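Local coordinates for protein putative transcriptional regulator, IclR family (Arthrobacter aurescens, PDB 3OBF) that probably binds DNA as an IclR-family transcription factor, and is represented here by its C-terminal domain, a GAF-like module regarded in this family as the effector-binding part, at residues Val124-Val128 / Cys160-Ala164; Leu60-Val66 / Ala111-Thr117; Val8-Val12 / Lys166-Leu171. One frame throughout, in Å; residues are numbered along the deposited sequence.

Contact 1: Val124-Val128 / Cys160-Ala164; sequences VASPV and CAAAA
Ser126 and Ala164 meet in a buried helix-on-sheet contact, where the C-terminal helix 150-170 lies on strand 121-129 of the antiparallel sheet. It illustrates how small side chains allow close packing: the axes of the two short segments approach to 7.3 Å and diverge by only 22°, so the helix runs almost along the strand. The CB of Ala164 fits against Ser126 and Pro127, with the Pro127 O 3.4 Å away and the Ser126 CB at 3.6 Å. Ser126 turns its hydroxyl to the backbone N side, opposite its carbonyl carbon (chi1 -62°), which lays OG on the helix backbone, 3.3 Å from the Ala161 CA. The Ala161 N is just as near, but the angle is too poor for a hydrogen bond; the buried hydroxyl is satisfied instead by the carbonyl of Gly109.

One turn before Ala164, Cys160 holds SG away from its own N (chi1 -171°) and thereby lays the sulfur on the strand backbone, 3.7 Å from the Ala125 CA. Beside the sulfur, Val124 CG2 packs on the Cys160 CB at 3.8 Å. At the other end the touch is lighter, Val128 CG2 resting 4.1 Å from Ala164 CB. No hydrogen bond joins the two segments; they meet by van der Waals packing. Around them, Ile141 of strand 135-144 meets both Val124 and Cys160, and Trp110 borders Ser126 and Ala161, while the side chain of Ala125 points away from this helix, to the sheet face covered by helix 62-69.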
loop_
_atom_site.group_PDB
_atom_site.type_symbol
_atom_site.label_atom_id
_atom_site.label_comp_id
_atom_site.label_asym_id
_atom_site.label_seq_id
_atom_site.Cartn_x
_atom_site.Cartn_y
_atom_site.Cartn_z
ATOM N N VAL A 124 0.064 1.900 -6.071
ATOM C CA VAL A 124 -1.132 1.220 -5.632
ATOM C C VAL A 124 -0.743 0.221 -4.548
ATOM O O VAL A 124 0.336 -0.330 -4.590
ATOM C CB VAL A 124 -1.849 0.462 -6.792
ATOM C CG1 VAL A 124 -2.435 1.449 -7.850
ATOM C CG2 VAL A 124 -0.901 -0.578 -7.436
ATOM N N ALA A 125 -1.630 -0.025 -3.593
ATOM C CA ALA A 125 -1.367 -0.979 -2.521
ATOM C C ALA A 125 -2.660 -1.715 -2.123
ATOM O O ALA A 125 -3.755 -1.134 -2.195
ATOM C CB ALA A 125 -0.764 -0.263 -1.324
ATOM N N SER A 126 -2.504 -2.933 -1.641
ATOM C CA SER A 126 -3.627 -3.803 -1.252
ATOM C C SER A 126 -3.348 -4.524 0.072
ATOM O O SER A 126 -2.198 -4.804 0.374
ATOM C CB SER A 126 -3.889 -4.853 -2.336
ATOM O OG SER A 126 -4.254 -4.198 -3.549
ATOM N N PRO A 127 -4.401 -4.823 0.864
ATOM C CA PRO A 127 -4.182 -5.395 2.198
ATOM C C PRO A 127 -4.003 -6.917 2.150
ATOM O O PRO A 127 -4.509 -7.565 1.250
ATOM C CB PRO A 127 -5.450 -4.990 2.977
ATOM C CG PRO A 127 -6.538 -4.871 1.858
ATOM C CD PRO A 127 -5.807 -4.409 0.633
ATOM N N VAL A 128 -3.250 -7.456 3.109
ATOM C CA VAL A 128 -3.033 -8.879 3.258
ATOM C C VAL A 128 -3.628 -9.190 4.605
ATOM O O VAL A 128 -3.416 -8.424 5.544
ATOM C CB VAL A 128 -1.513 -9.202 3.262
ATOM C CG1 VAL A 128 -1.251 -10.663 3.701
ATOM C CG2 VAL A 128 -0.922 -8.946 1.880
ATOM N N CYS A 160 -2.060 -5.720 -8.218
ATOM C CA CYS A 160 -1.657 -5.606 -6.829
ATOM C C CYS A 160 -2.647 -6.353 -5.947
ATOM O O CYS A 160 -2.265 -7.080 -5.052
ATOM C CB CYS A 160 -1.585 -4.137 -6.436
ATOM S SG CYS A 160 -0.883 -3.839 -4.860
ATOM N N ALA A 161 -3.930 -6.162 -6.223
ATOM C CA ALA A 161 -4.975 -6.768 -5.443
ATOM C C ALA A 161 -4.929 -8.294 -5.635
ATOM O O ALA A 161 -5.121 -9.048 -4.658
ATOM C CB ALA A 161 -6.318 -6.212 -5.871
ATOM N N ALA A 162 -4.653 -8.740 -6.865
ATOM C CA ALA A 162 -4.568 -10.177 -7.124
ATOM C C ALA A 162 -3.413 -10.791 -6.360
ATOM O O ALA A 162 -3.583 -11.831 -5.753
ATOM C CB ALA A 162 -4.466 -10.492 -8.645
ATOM N N ALA A 163 -2.254 -10.123 -6.348
ATOM C CA ALA A 163 -1.086 -10.587 -5.601
ATOM C C ALA A 163 -1.346 -10.601 -4.093
ATOM O O ALA A 163 -1.017 -11.592 -3.413
ATOM C CB ALA A 163 0.156 -9.729 -5.924
ATOM N N ALA A 164 -1.954 -9.536 -3.566
ATOM C CA ALA A 164 -2.286 -9.536 -2.122
ATOM C C ALA A 164 -3.249 -10.671 -1.733
ATOM O O ALA A 164 -3.111 -11.254 -0.653
ATOM C CB ALA A 164 -2.816 -8.185 -1.646
#

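Contact 2: Leu60-Val66 / Ala111-Thr117; sequences LSSSVQV and AVNFGET
Gln65 places its CG opposite the carbonyl carbon (chi1 -73°) and continues extended, a shape that carries its amide from the helix to the backbone of Val112. There Gln65 NE2 donates to the Val112 O over 2.9 Å, a fairly straight bond (162° at the hydrogen) that lies near the plane of the amide yet arrives from above the carbonyl plane. Gln65 NE2 also donates to the Leu60 O at 2.8 Å, so two backbone carbonyls, one from each segment, fix the rotation of the amide. Its OE1 accepts from Arg101, which also bonds the Val112 O. Ala111 packs its CB against the Gln65 aliphatic root, 3.7 Å from the Gln65 CB, with Val66 CG2 touching it as well.

This is the way helix 62-69 lies against strand 111-114, an outermost strand of the antiparallel sheet in this GAF-like domain. From Asn113 the chain turns through an Asx motif. Asn113, its CG swung opposite the backbone N (chi1 171°), accepts at OD1 from the Glu116 N at 2.9 Å and donates from ND2 to the Thr117 OG1 at 3.2 Å. The turn thus braced presents two surfaces to Leu60. Asn113 CB comes within 3.2 Å of the Leu60 O, and Thr117 sets its methyl CG2 on the peptide between Leu60 and Ser61, 3.5 Å from the Ser61 N. The Leu60 side chain crosses that of Glu116 at about a right angle, CD1 lying over its CB, while the Glu116 carboxylate takes the Phe114 N and forms a salt bridge with Arg101.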
loop_
_atom_site.group_PDB
_atom_site.type_symbol
_atom_site.label_atom_id
_atom_site.label_comp_id
_atom_site.label_asym_id
_atom_site.label_seq_id
_atom_site.Cartn_x
_atom_site.Cartn_y
_atom_site.Cartn_z
ATOM N N LEU A 60 -1.376 10.186 1.890
ATOM C CA LEU A 60 -1.781 9.855 0.525
ATOM C C LEU A 60 -0.980 8.713 -0.091
ATOM O O LEU A 60 -1.323 8.211 -1.160
ATOM C CB LEU A 60 -1.848 11.105 -0.348
ATOM C CG LEU A 60 -3.021 12.043 0.001
ATOM C CD1 LEU A 60 -3.088 13.247 -0.938
ATOM C CD2 LEU A 60 -4.383 11.302 -0.039
ATOM N N SER A 61 0.067 8.302 0.622
ATOM C CA SER A 61 0.847 7.106 0.291
ATOM C C SER A 61 -0.084 5.882 0.286
ATOM O O SER A 61 -0.816 5.633 1.250
ATOM C CB SER A 61 1.987 6.952 1.304
ATOM O OG SER A 61 2.855 5.883 0.989
ATOM N N SER A 62 -0.087 5.156 -0.826
ATOM C CA SER A 62 -1.006 4.030 -1.011
ATOM C C SER A 62 -0.973 3.059 0.150
ATOM O O SER A 62 -2.007 2.662 0.688
ATOM C CB SER A 62 -0.650 3.276 -2.289
ATOM O OG SER A 62 -1.081 4.011 -3.407
ATOM N N SER A 63 0.246 2.667 0.488
ATOM C CA SER A 63 0.550 1.781 1.589
ATOM C C SER A 63 -0.066 2.268 2.911
ATOM O O SER A 63 -0.610 1.486 3.711
ATOM C CB SER A 63 2.073 1.754 1.701
ATOM O OG SER A 63 2.518 0.830 2.640
ATOM N N VAL A 64 0.030 3.572 3.126
ATOM C CA VAL A 64 -0.416 4.208 4.351
ATOM C C VAL A 64 -1.955 4.198 4.363
ATOM O O VAL A 64 -2.558 3.891 5.401
ATOM C CB VAL A 64 0.165 5.631 4.484
ATOM C CG1 VAL A 64 -0.493 6.399 5.660
ATOM C CG2 VAL A 64 1.674 5.539 4.703
ATOM N N GLN A 65 -2.573 4.470 3.202
ATOM C CA GLN A 65 -4.042 4.440 3.084
ATOM C C GLN A 65 -4.586 3.075 3.485
ATOM O O GLN A 65 -5.554 2.985 4.271
ATOM C CB GLN A 65 -4.503 4.748 1.659
ATOM C CG GLN A 65 -4.361 6.225 1.227
ATOM C CD GLN A 65 -4.749 6.438 -0.241
ATOM O OE1 GLN A 65 -5.912 6.217 -0.633
ATOM N NE2 GLN A 65 -3.781 6.856 -1.060
ATOM N N VAL A 66 -3.968 2.019 2.943
ATOM C CA VAL A 66 -4.392 0.629 3.210
ATOM C C VAL A 66 -4.382 0.339 4.724
ATOM O O VAL A 66 -5.381 -0.140 5.286
ATOM C CB VAL A 66 -3.472 -0.337 2.459
ATOM C CG1 VAL A 66 -3.643 -1.759 2.927
ATOM C CG2 VAL A 66 -3.735 -0.225 0.997
ATOM N N ALA A 111 -5.709 0.837 -2.857
ATOM C CA ALA A 111 -5.597 2.283 -2.742
ATOM C C ALA A 111 -4.672 2.788 -3.823
ATOM O O ALA A 111 -3.833 2.035 -4.372
ATOM C CB ALA A 111 -5.086 2.682 -1.360
ATOM N N VAL A 112 -4.840 4.065 -4.126
ATOM C CA VAL A 112 -4.187 4.725 -5.217
ATOM C C VAL A 112 -3.481 6.007 -4.740
ATOM O O VAL A 112 -4.038 6.787 -3.976
ATOM C CB VAL A 112 -5.235 5.101 -6.282
ATOM C CG1 VAL A 112 -4.715 6.185 -7.168
ATOM C CG2 VAL A 112 -5.620 3.873 -7.123
ATOM N N ASN A 113 -2.239 6.182 -5.166
ATOM C CA ASN A 113 -1.525 7.443 -5.019
ATOM C C ASN A 113 -1.064 7.849 -6.411
ATOM O O ASN A 113 -0.163 7.256 -6.970
ATOM C CB ASN A 113 -0.336 7.258 -4.062
ATOM C CG ASN A 113 0.603 8.465 -4.025
ATOM O OD1 ASN A 113 0.249 9.601 -4.394
ATOM N ND2 ASN A 113 1.810 8.222 -3.565
ATOM N N PHE A 114 -1.712 8.835 -6.999
ATOM C CA PHE A 114 -1.432 9.167 -8.395
ATOM C C PHE A 114 -0.633 10.469 -8.447
ATOM O O PHE A 114 -1.205 11.485 -8.701
ATOM C CB PHE A 114 -2.752 9.306 -9.186
ATOM C CG PHE A 114 -2.573 9.386 -10.704
ATOM C CD1 PHE A 114 -1.957 8.347 -11.408
ATOM C CD2 PHE A 114 -3.034 10.482 -11.413
ATOM C CE1 PHE A 114 -1.793 8.403 -12.794
ATOM C CE2 PHE A 114 -2.878 10.558 -12.800
ATOM C CZ PHE A 114 -2.255 9.518 -13.502
ATOM N N GLY A 115 0.665 10.433 -8.157
ATOM C CA GLY A 115 1.493 11.654 -8.061
ATOM C C GLY A 115 1.083 12.604 -6.949
ATOM O O GLY A 115 1.321 13.826 -7.029
ATOM N N GLU A 116 0.470 12.048 -5.905
ATOM C CA GLU A 116 -0.145 12.848 -4.860
ATOM C C GLU A 116 0.720 13.090 -3.600
ATOM O O GLU A 116 0.365 13.920 -2.767
ATOM C CB GLU A 116 -1.502 12.253 -4.476
ATOM C CG GLU A 116 -2.542 12.279 -5.592
ATOM C CD GLU A 116 -3.795 11.516 -5.200
ATOM O OE1 GLU A 116 -4.656 12.108 -4.509
ATOM O OE2 GLU A 116 -3.915 10.318 -5.571
ATOM N N THR A 117 1.830 12.364 -3.459
ATOM C CA THR A 117 2.817 12.670 -2.417
ATOM C C THR A 117 4.086 13.239 -3.048
ATOM O O THR A 117 4.859 13.945 -2.408
ATOM C CB THR A 117 3.175 11.431 -1.582
ATOM O OG1 THR A 117 3.770 10.442 -2.426
ATOM C CG2 THR A 117 1.938 10.853 -0.950
HETATM O O HOH W 1 2.336 5.045 -2.850
HETATM O O HOH W 2 -6.949 5.728 -2.742
#

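Contact 3: Val8-Val12 / Lys166-Leu171; sequences VAYPV and KVTTRL
Val8 and Val12, one turn apart on helix 3-20, press against Val167 and Arg170 of helix 150-170. Val8 carries CG1 opposite its backbone N (chi1 158°), which drives this methyl between the two partners: it is 3.3 Å from the Arg170 CB, a tight approach, and 4.0 Å from the Val167 CG1. Its other methyl, CG2, reaches the Leu171 CD2. Val167 answers with CG2, which sits 3.9 Å from the Val12 CG1 and also touches Ala9. A glycine in place of Val8 would probably open a gap beside the Arg170 CB and Val167, leaving the root of the arginine without its lateral support.

The second kind of contact surrounds the guanidinium of Arg170, on the more exposed side of the pair. Val12 lays CG2 over one face of this flat group, off-centre, 3.3 Å from the Arg170 NH2, while Pro11 meets it at the edge, its CG 3.7 Å from the Arg170 NH1. The Val8 O also lies 3.0 Å from Arg170 NH1; the angle is too poor for a hydrogen bond, though the closeness of the carbonyl is probably electrostatically favourable. Lys166 adds only its CB, against Val12, before its end leads away; its side chain also touches Glu15 of helix 3-20.

The axes of the two short segments pass 9.4 Å apart at 145°, a roughly antiparallel pair. Such pairing of the first and last helices beside an antiparallel sheet is in keeping with the GAF-like fold of the IclR C-terminal domain.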
loop_
_atom_site.group_PDB
_atom_site.type_symbol
_atom_site.label_atom_id
_atom_site.label_comp_id
_atom_site.label_asym_id
_atom_site.label_seq_id
_atom_site.Cartn_x
_atom_site.Cartn_y
_atom_site.Cartn_z
ATOM N N VAL A 8 5.915 -16.248 2.594
ATOM C CA VAL A 8 4.851 -16.546 1.664
ATOM C C VAL A 8 4.827 -15.500 0.551
ATOM O O VAL A 8 4.509 -15.808 -0.591
ATOM C CB VAL A 8 3.497 -16.598 2.405
ATOM C CG1 VAL A 8 2.354 -16.359 1.448
ATOM C CG2 VAL A 8 3.346 -17.929 3.124
ATOM N N ALA A 9 5.197 -14.267 0.881
ATOM C CA ALA A 9 5.091 -13.193 -0.068
ATOM C C ALA A 9 6.183 -13.226 -1.100
ATOM O O ALA A 9 5.949 -12.790 -2.230
ATOM C CB ALA A 9 5.052 -11.785 0.613
ATOM N N TYR A 10 7.381 -13.679 -0.728
ATOM C CA TYR A 10 8.503 -13.534 -1.651
ATOM C C TYR A 10 8.263 -14.056 -3.102
ATOM O O TYR A 10 8.513 -13.313 -4.045
ATOM C CB TYR A 10 9.826 -14.065 -1.083
ATOM C CG TYR A 10 10.927 -13.852 -2.089
ATOM C CD1 TYR A 10 11.610 -12.647 -2.141
ATOM C CD2 TYR A 10 11.244 -14.838 -3.043
ATOM C CE1 TYR A 10 12.612 -12.417 -3.088
ATOM C CE2 TYR A 10 12.253 -14.605 -4.002
ATOM C CZ TYR A 10 12.909 -13.386 -4.008
ATOM O OH TYR A 10 13.882 -13.134 -4.921
ATOM N N PRO A 11 7.782 -15.325 -3.272
ATOM C CA PRO A 11 7.565 -15.820 -4.642
ATOM C C PRO A 11 6.490 -15.029 -5.359
ATOM O O PRO A 11 6.513 -14.926 -6.606
ATOM C CB PRO A 11 7.035 -17.246 -4.455
ATOM C CG PRO A 11 7.321 -17.614 -3.030
ATOM C CD PRO A 11 7.449 -16.332 -2.252
ATOM N N VAL A 12 5.528 -14.523 -4.584
ATOM C CA VAL A 12 4.402 -13.822 -5.169
ATOM C C VAL A 12 4.890 -12.420 -5.635
ATOM O O VAL A 12 4.507 -11.947 -6.697
ATOM C CB VAL A 12 3.207 -13.734 -4.175
ATOM C CG1 VAL A 12 2.120 -12.808 -4.700
ATOM C CG2 VAL A 12 2.608 -15.119 -3.884
ATOM N N LYS A 166 -3.354 -13.532 -3.173
ATOM C CA LYS A 166 -2.564 -14.770 -3.200
ATOM C C LYS A 166 -1.786 -14.944 -1.877
ATOM O O LYS A 166 -1.667 -16.041 -1.360
ATOM C CB LYS A 166 -1.541 -14.742 -4.348
ATOM C CG LYS A 166 -1.973 -15.344 -5.649
ATOM C CD LYS A 166 -0.776 -15.871 -6.429
ATOM C CE LYS A 166 -1.150 -17.187 -7.175
ATOM N NZ LYS A 166 -1.673 -17.021 -8.579
ATOM N N VAL A 167 -1.192 -13.867 -1.380
ATOM C CA VAL A 167 -0.506 -13.936 -0.099
ATOM C C VAL A 167 -1.484 -14.291 1.044
ATOM O O VAL A 167 -1.203 -15.169 1.860
ATOM C CB VAL A 167 0.270 -12.622 0.175
ATOM C CG1 VAL A 167 0.969 -12.643 1.578
ATOM C CG2 VAL A 167 1.282 -12.425 -0.930
ATOM N N THR A 168 -2.641 -13.634 1.071
ATOM C CA THR A 168 -3.670 -13.909 2.071
ATOM C C THR A 168 -4.067 -15.382 2.030
ATOM O O THR A 168 -4.091 -16.053 3.067
ATOM C CB THR A 168 -4.916 -13.061 1.816
ATOM O OG1 THR A 168 -4.618 -11.682 2.036
ATOM C CG2 THR A 168 -6.091 -13.488 2.727
ATOM N N THR A 169 -4.389 -15.872 0.831
ATOM C CA THR A 169 -4.753 -17.260 0.634
ATOM C C THR A 169 -3.668 -18.166 1.186
ATOM O O THR A 169 -3.951 -19.138 1.880
ATOM C CB THR A 169 -4.900 -17.575 -0.865
ATOM O OG1 THR A 169 -6.041 -16.887 -1.390
ATOM C CG2 THR A 169 -5.055 -19.090 -1.113
ATOM N N ARG A 170 -2.411 -17.847 0.889
ATOM C CA ARG A 170 -1.340 -18.731 1.287
ATOM C C ARG A 170 -1.059 -18.693 2.778
ATOM O O ARG A 170 -0.461 -19.621 3.302
ATOM C CB ARG A 170 -0.074 -18.445 0.487
ATOM C CG ARG A 170 -0.128 -18.896 -0.952
ATOM C CD ARG A 170 1.266 -19.313 -1.317
ATOM N NE ARG A 170 1.649 -19.061 -2.703
ATOM C CZ ARG A 170 2.841 -18.559 -3.057
ATOM N NH1 ARG A 170 3.750 -18.217 -2.117
ATOM N NH2 ARG A 170 3.115 -18.371 -4.345
ATOM N N LEU A 171 -1.498 -17.630 3.456
ATOM C CA LEU A 171 -1.422 -17.530 4.915
ATOM C C LEU A 171 -2.575 -18.237 5.628
ATOM O O LEU A 171 -2.618 -18.263 6.842
ATOM C CB LEU A 171 -1.382 -16.059 5.366
ATOM C CG LEU A 171 -0.167 -15.202 5.015
ATOM C CD1 LEU A 171 -0.431 -13.761 5.411
ATOM C CD2 LEU A 171 1.065 -15.686 5.717
#

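Overall arrangement
From the N terminus, helix 3-20 opens the widest loop, which contact 3 closes only when the chain reaches the end of helix 150-170. Within this span the other two contacts follow in series. Contact 2 is made first, joining helix 62-69 to strand 111-114 across 44 mostly helical residues; contact 1 then brings strand 121-129 against the last helix. Contacts 1 and 2 meet through neighbouring strands, with a probable hydrogen bond from Ala111 N to Ala125 O. Contacts 1 and 3 share helix 150-170, and Val128 touches Val167 and Leu171. The sheet is thereby tied to helices on both faces, although contacts 2 and 3 never touch.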